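Local coordinates for protein CsuE (Acinetobacter baumannii, PDB 6FJY) that forms the tip adhesin subunit of archaic chaperone-usher Csu pili, through which the bacterium probably attaches to surfaces during biofilm formation, at residues Glu66-Ile71 against Leu173-Leu178; Ile12-Ile17 against Asn22-Ser27. All coordinates share one frame; numbering follows the deposited sequence.

How the interactions relate
Both interactions lie in one region of the beta-sandwich fold, their centres about 9 Å apart, brought together because strand 167-184 pairs with strand 9-15. Interaction 1 is a core contact: all its touching residues are buried, and methyl groups of L68, A70, I175 and V177 do the meeting. Interaction 2 joins neighbours in sequence at the more open side, where an isoleucine and a valine face a serine and a glutamate. The two meet through backbone pairing of strands 9-15 and 167-184, with probable hydrogen bonds from T176 N to I12 O (2.8 Å) and from L178 N to V14 O (2.9 Å), and through packing of I175 on I12.

Interaction 1: Glu66-Ile71 against Leu173-Leu178; sequences EKLNAI and LSITVL
L68 carries most of the contact between 66-71 and 173-178, and its meeting with I175 and V177 is wholly apolar. Its backbone is well separated from the partner strand: the CA atoms of L68 and I175, the nearest pair, are 8.7 Å apart, a spacing filled by side chains rather than by backbone pairing. From CA the L68 CB atom already heads for 173-178, yet remains 5.2 Å from I175 CD1. CG lies beside the backbone N (chi1 -77°) and is still 4.7 Å from V177 CG2. At the tip the two methyls part. CD1 continues the extended chain (chi2 169°) and makes the contact, 3.7 Å from V177 CG2 and 4.0 Å from I175 CG2, while CD2 stays 5.2 Å from V177 CG2. L68 and V177 therefore reach toward each other tip to tip, whereas L68 and I175 cross obliquely.

I175 divides its two branches between two partners. CG2 turns to the leucine, and the longer branch, carried outward by an extended chi2 of 171°, brings CD1 within 4.5 Å of A70 CB, a looser approach. L68 and A70 alternate with N69, whose CB points away, just as I175 and V177 alternate with T176; this two-residue periodicity is how each strand offers one face to the interior of a beta sandwich, in keeping with the Ig-like fold.

F59 of strand 58-61 packs on both A70 and I175, and L110 of strand 103-110 does the same. Q114 and V116 of a loop cover L68, while Y121 of strand 119-136 lies against V177. Strand 67-73 runs between strands 58-61 and 103-110, and strand 167-184 here runs beside 9-15 and 119-136.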
loop_
_atom_site.group_PDB
_atom_site.type_symbol
_atom_site.label_atom_id
_atom_site.label_comp_id
_atom_site.label_asym_id
_atom_site.label_seq_id
_atom_site.Cartn_x
_atom_site.Cartn_y
_atom_site.Cartn_z
ATOM N N GLU D 66 -5.474 -11.676 15.310
ATOM C CA GLU D 66 -4.031 -11.669 15.148
ATOM C C GLU D 66 -3.438 -10.442 15.826
ATOM O O GLU D 66 -4.053 -9.372 15.873
ATOM C CB GLU D 66 -3.649 -11.686 13.668
ATOM C CG GLU D 66 -4.053 -12.954 12.935
ATOM C CD GLU D 66 -3.835 -12.856 11.438
ATOM O OE1 GLU D 66 -2.822 -13.395 10.941
ATOM O OE2 GLU D 66 -4.676 -12.228 10.761
ATOM N N LYS D 67 -2.232 -10.608 16.362
ATOM C CA LYS D 67 -1.603 -9.579 17.173
ATOM C C LYS D 67 -0.172 -9.376 16.714
ATOM O O LYS D 67 0.603 -10.334 16.641
ATOM C CB LYS D 67 -1.625 -9.944 18.666
ATOM C CG LYS D 67 -3.005 -10.238 19.230
ATOM C CD LYS D 67 -2.984 -10.338 20.753
ATOM C CE LYS D 67 -4.375 -10.629 21.314
ATOM N NZ LYS D 67 -4.617 -9.987 22.663
ATOM N N LEU D 68 0.171 -8.137 16.400
ATOM C CA LEU D 68 1.554 -7.772 16.151
ATOM C C LEU D 68 2.214 -7.363 17.461
ATOM O O LEU D 68 1.549 -6.921 18.403
ATOM C CB LEU D 68 1.651 -6.622 15.148
ATOM C CG LEU D 68 1.442 -6.916 13.670
ATOM C CD1 LEU D 68 1.324 -5.606 12.928
ATOM C CD2 LEU D 68 2.603 -7.742 13.127
ATOM N N ASN D 69 3.535 -7.492 17.503
ATOM C CA ASN D 69 4.317 -7.096 18.664
ATOM C C ASN D 69 5.305 -6.024 18.236
ATOM O O ASN D 69 6.116 -6.244 17.334
ATOM C CB ASN D 69 5.026 -8.300 19.282
ATOM C CG ASN D 69 4.049 -9.270 19.918
ATOM O OD1 ASN D 69 4.057 -10.465 19.619
ATOM N ND2 ASN D 69 3.184 -8.751 20.789
ATOM N N ALA D 70 5.220 -4.868 18.868
ATOM C CA ALA D 70 6.066 -3.734 18.554
ATOM C C ALA D 70 6.994 -3.444 19.723
ATOM O O ALA D 70 6.955 -4.095 20.772
ATOM C CB ALA D 70 5.221 -2.507 18.211
ATOM N N ILE D 71 7.849 -2.451 19.523
ATOM C CA ILE D 71 8.783 -1.993 20.539
ATOM C C ILE D 71 8.779 -0.479 20.466
ATOM O O ILE D 71 9.069 0.089 19.406
ATOM C CB ILE D 71 10.207 -2.531 20.319
ATOM C CG1 ILE D 71 10.229 -4.056 20.372
ATOM C CG2 ILE D 71 11.162 -1.937 21.331
ATOM C CD1 ILE D 71 11.570 -4.638 20.023
ATOM N N LEU D 173 -2.033 4.549 19.208
ATOM C CA LEU D 173 -1.095 4.068 18.210
ATOM C C LEU D 173 -1.762 2.972 17.391
ATOM O O LEU D 173 -2.435 2.092 17.941
ATOM C CB LEU D 173 0.185 3.535 18.862
ATOM C CG LEU D 173 1.290 4.493 19.320
ATOM C CD1 LEU D 173 0.754 5.684 20.104
ATOM C CD2 LEU D 173 2.300 3.729 20.160
ATOM N N SER D 174 -1.575 3.034 16.075
ATOM C CA SER D 174 -2.166 2.070 15.164
ATOM C C SER D 174 -1.158 1.715 14.081
ATOM O O SER D 174 -0.311 2.530 13.701
ATOM C CB SER D 174 -3.456 2.611 14.533
ATOM O OG SER D 174 -4.094 1.613 13.763
ATOM N N ILE D 175 -1.255 0.479 13.599
ATOM C CA ILE D 175 -0.387 -0.052 12.556
ATOM C C ILE D 175 -1.271 -0.693 11.495
ATOM O O ILE D 175 -2.079 -1.577 11.805
ATOM C CB ILE D 175 0.615 -1.084 13.106
ATOM C CG1 ILE D 175 1.542 -0.446 14.133
ATOM C CG2 ILE D 175 1.412 -1.742 11.965
ATOM C CD1 ILE D 175 2.405 -1.462 14.871
ATOM N N THR D 176 -1.120 -0.251 10.251
ATOM C CA THR D 176 -1.903 -0.768 9.135
ATOM C C THR D 176 -0.992 -1.631 8.262
ATOM O O THR D 176 -0.075 -1.122 7.611
ATOM C CB THR D 176 -2.528 0.367 8.325
ATOM O OG1 THR D 176 -3.417 1.122 9.159
ATOM C CG2 THR D 176 -3.303 -0.195 7.153
ATOM N N VAL D 177 -1.261 -2.928 8.254
ATOM C CA VAL D 177 -0.557 -3.888 7.423
ATOM C C VAL D 177 -1.250 -3.932 6.072
ATOM O O VAL D 177 -2.464 -4.161 5.996
ATOM C CB VAL D 177 -0.553 -5.272 8.089
ATOM C CG1 VAL D 177 0.314 -6.234 7.327
ATOM C CG2 VAL D 177 -0.098 -5.151 9.548
ATOM N N LEU D 178 -0.469 -3.712 4.984
ATOM C CA LEU D 178 -1.003 -3.566 3.642
ATOM C C LEU D 178 -0.849 -4.853 2.850
ATOM O O LEU D 178 0.114 -5.595 3.042
ATOM C CB LEU D 178 -0.295 -2.437 2.896
ATOM C CG LEU D 178 -0.522 -1.043 3.481
ATOM C CD1 LEU D 178 0.304 -0.016 2.743
ATOM C CD2 LEU D 178 -1.982 -0.697 3.409
#

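Interaction 2: Ile12-Ile17 against Asn22-Ser27; sequences ISVPSI and NGENSS
A short strand-helix-strand connection in the Ig-like beta sandwich brings I12 against S27 and V14 against E24. Strands 12-15 and 24-27 run nearly antiparallel, at 158°, but their axes approach only to 9.8 Å, roughly the separation of stacked sheet layers and too far for backbone pairing; the gap is spanned mainly by side chains.

I12 holds CG1 between its backbone N and carbonyl carbon (chi1 73°), and an extended chi2 then carries CD1 across to S27. That methyl lies 3.9 Å from S27 CB and equally far from S27 OG, while I12 CG2 adds a second approach to the same CB at 4.2 Å. One small side chain is thus met by both branches of the isoleucine.

The other pairing is looser. E24 bends at chi2 (103°), bringing its carboxylate near strand 12-15, with OE1 4.3 Å from V14 CG2 and OE2 4.4 Å from S13 O. E24 OE2 is also 2.8 Å from S27 OG, although the angle is poor for a hydrogen bond. E24 and S27 both direct CB toward 12-17 despite being three residues apart, and the positive phi of S26 between them is consistent with this break in the usual alternation.

At the helix 16-21 end, L19 packs on V14 and Y18 on E24, while D180 accepts a hydrogen bond from I17 N. Strand 9-15 runs parallel beside 167-184, strand 24-31 pairs antiparallel with 103-110, and W6 of the CsuC chaperone chain packs on P15.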
loop_
_atom_site.group_PDB
_atom_site.type_symbol
_atom_site.label_atom_id
_atom_site.label_comp_id
_atom_site.label_asym_id
_atom_site.label_seq_id
_atom_site.Cartn_x
_atom_site.Cartn_y
_atom_site.Cartn_z
ATOM N N ILE D 12 0.901 4.132 11.345
ATOM C CA ILE D 12 1.990 3.810 10.439
ATOM C C ILE D 12 1.515 2.667 9.553
ATOM O O ILE D 12 0.659 1.869 9.949
ATOM C CB ILE D 12 3.292 3.434 11.193
ATOM C CG1 ILE D 12 3.172 2.052 11.831
ATOM C CG2 ILE D 12 3.625 4.469 12.272
ATOM C CD1 ILE D 12 4.478 1.507 12.359
ATOM N N SER D 13 2.078 2.587 8.341
ATOM C CA SER D 13 1.665 1.585 7.368
ATOM C C SER D 13 2.883 0.875 6.794
ATOM O O SER D 13 3.890 1.515 6.482
ATOM C CB SER D 13 0.837 2.214 6.242
ATOM O OG SER D 13 -0.407 2.664 6.742
ATOM N N VAL D 14 2.784 -0.447 6.667
ATOM C CA VAL D 14 3.882 -1.271 6.167
ATOM C C VAL D 14 3.315 -2.404 5.317
ATOM O O VAL D 14 2.281 -2.991 5.671
ATOM C CB VAL D 14 4.755 -1.801 7.321
ATOM C CG1 VAL D 14 3.912 -2.437 8.408
ATOM C CG2 VAL D 14 5.807 -2.800 6.805
ATOM N N PRO D 15 3.931 -2.713 4.172
ATOM C CA PRO D 15 3.490 -3.866 3.385
ATOM C C PRO D 15 3.812 -5.165 4.097
ATOM O O PRO D 15 4.785 -5.265 4.848
ATOM C CB PRO D 15 4.285 -3.733 2.081
ATOM C CG PRO D 15 5.451 -2.891 2.439
ATOM C CD PRO D 15 4.940 -1.922 3.457
ATOM N N SER D 16 2.970 -6.170 3.842
ATOM C CA SER D 16 2.969 -7.381 4.659
ATOM C C SER D 16 4.261 -8.173 4.495
ATOM O O SER D 16 4.847 -8.627 5.485
ATOM C CB SER D 16 1.757 -8.238 4.300
ATOM O OG SER D 16 1.711 -9.407 5.088
ATOM N N ILE D 17 4.723 -8.338 3.252
ATOM C CA ILE D 17 5.891 -9.172 2.994
ATOM C C ILE D 17 7.154 -8.506 3.526
ATOM O O ILE D 17 8.021 -9.166 4.109
ATOM C CB ILE D 17 6.001 -9.475 1.491
ATOM C CG1 ILE D 17 4.707 -10.115 0.987
ATOM C CG2 ILE D 17 7.237 -10.358 1.196
ATOM C CD1 ILE D 17 4.371 -11.428 1.656
ATOM N N ASN D 22 11.946 -7.979 6.465
ATOM C CA ASN D 22 12.760 -6.888 6.967
ATOM C C ASN D 22 12.232 -6.299 8.256
ATOM O O ASN D 22 12.906 -5.451 8.850
ATOM C CB ASN D 22 12.865 -5.777 5.922
ATOM C CG ASN D 22 13.463 -6.258 4.624
ATOM O OD1 ASN D 22 14.481 -6.951 4.619
ATOM N ND2 ASN D 22 12.826 -5.901 3.512
ATOM N N GLY D 23 11.058 -6.734 8.706
ATOM C CA GLY D 23 10.419 -6.072 9.825
ATOM C C GLY D 23 10.174 -4.618 9.498
ATOM O O GLY D 23 9.861 -4.245 8.361
ATOM N N GLU D 24 10.331 -3.777 10.512
ATOM C CA GLU D 24 10.250 -2.334 10.331
ATOM C C GLU D 24 10.884 -1.707 11.557
ATOM O O GLU D 24 10.498 -2.025 12.684
ATOM C CB GLU D 24 8.808 -1.873 10.159
ATOM C CG GLU D 24 8.630 -0.374 10.221
ATOM C CD GLU D 24 8.437 0.248 8.867
ATOM O OE1 GLU D 24 9.084 -0.199 7.894
ATOM O OE2 GLU D 24 7.625 1.196 8.774
ATOM N N ASN D 25 11.872 -0.853 11.341
ATOM C CA ASN D 25 12.596 -0.208 12.421
ATOM C C ASN D 25 12.460 1.301 12.268
ATOM O O ASN D 25 12.402 1.816 11.146
ATOM C CB ASN D 25 14.083 -0.634 12.422
ATOM C CG ASN D 25 14.269 -2.144 12.601
ATOM O OD1 ASN D 25 13.471 -2.806 13.258
ATOM N ND2 ASN D 25 15.331 -2.686 12.022
ATOM N N SER D 26 12.380 1.997 13.400
ATOM C CA SER D 26 12.387 3.457 13.441
ATOM C C SER D 26 11.265 4.046 12.576
ATOM O O SER D 26 11.494 4.663 11.535
ATOM C CB SER D 26 13.761 3.993 13.014
ATOM O OG SER D 26 13.769 5.405 12.911
ATOM N N SER D 27 10.032 3.843 13.040
ATOM C CA SER D 27 8.881 4.556 12.496
ATOM C C SER D 27 8.528 5.667 13.477
ATOM O O SER D 27 7.977 5.410 14.551
ATOM C CB SER D 27 7.700 3.625 12.248
ATOM O OG SER D 27 7.849 2.925 11.028
#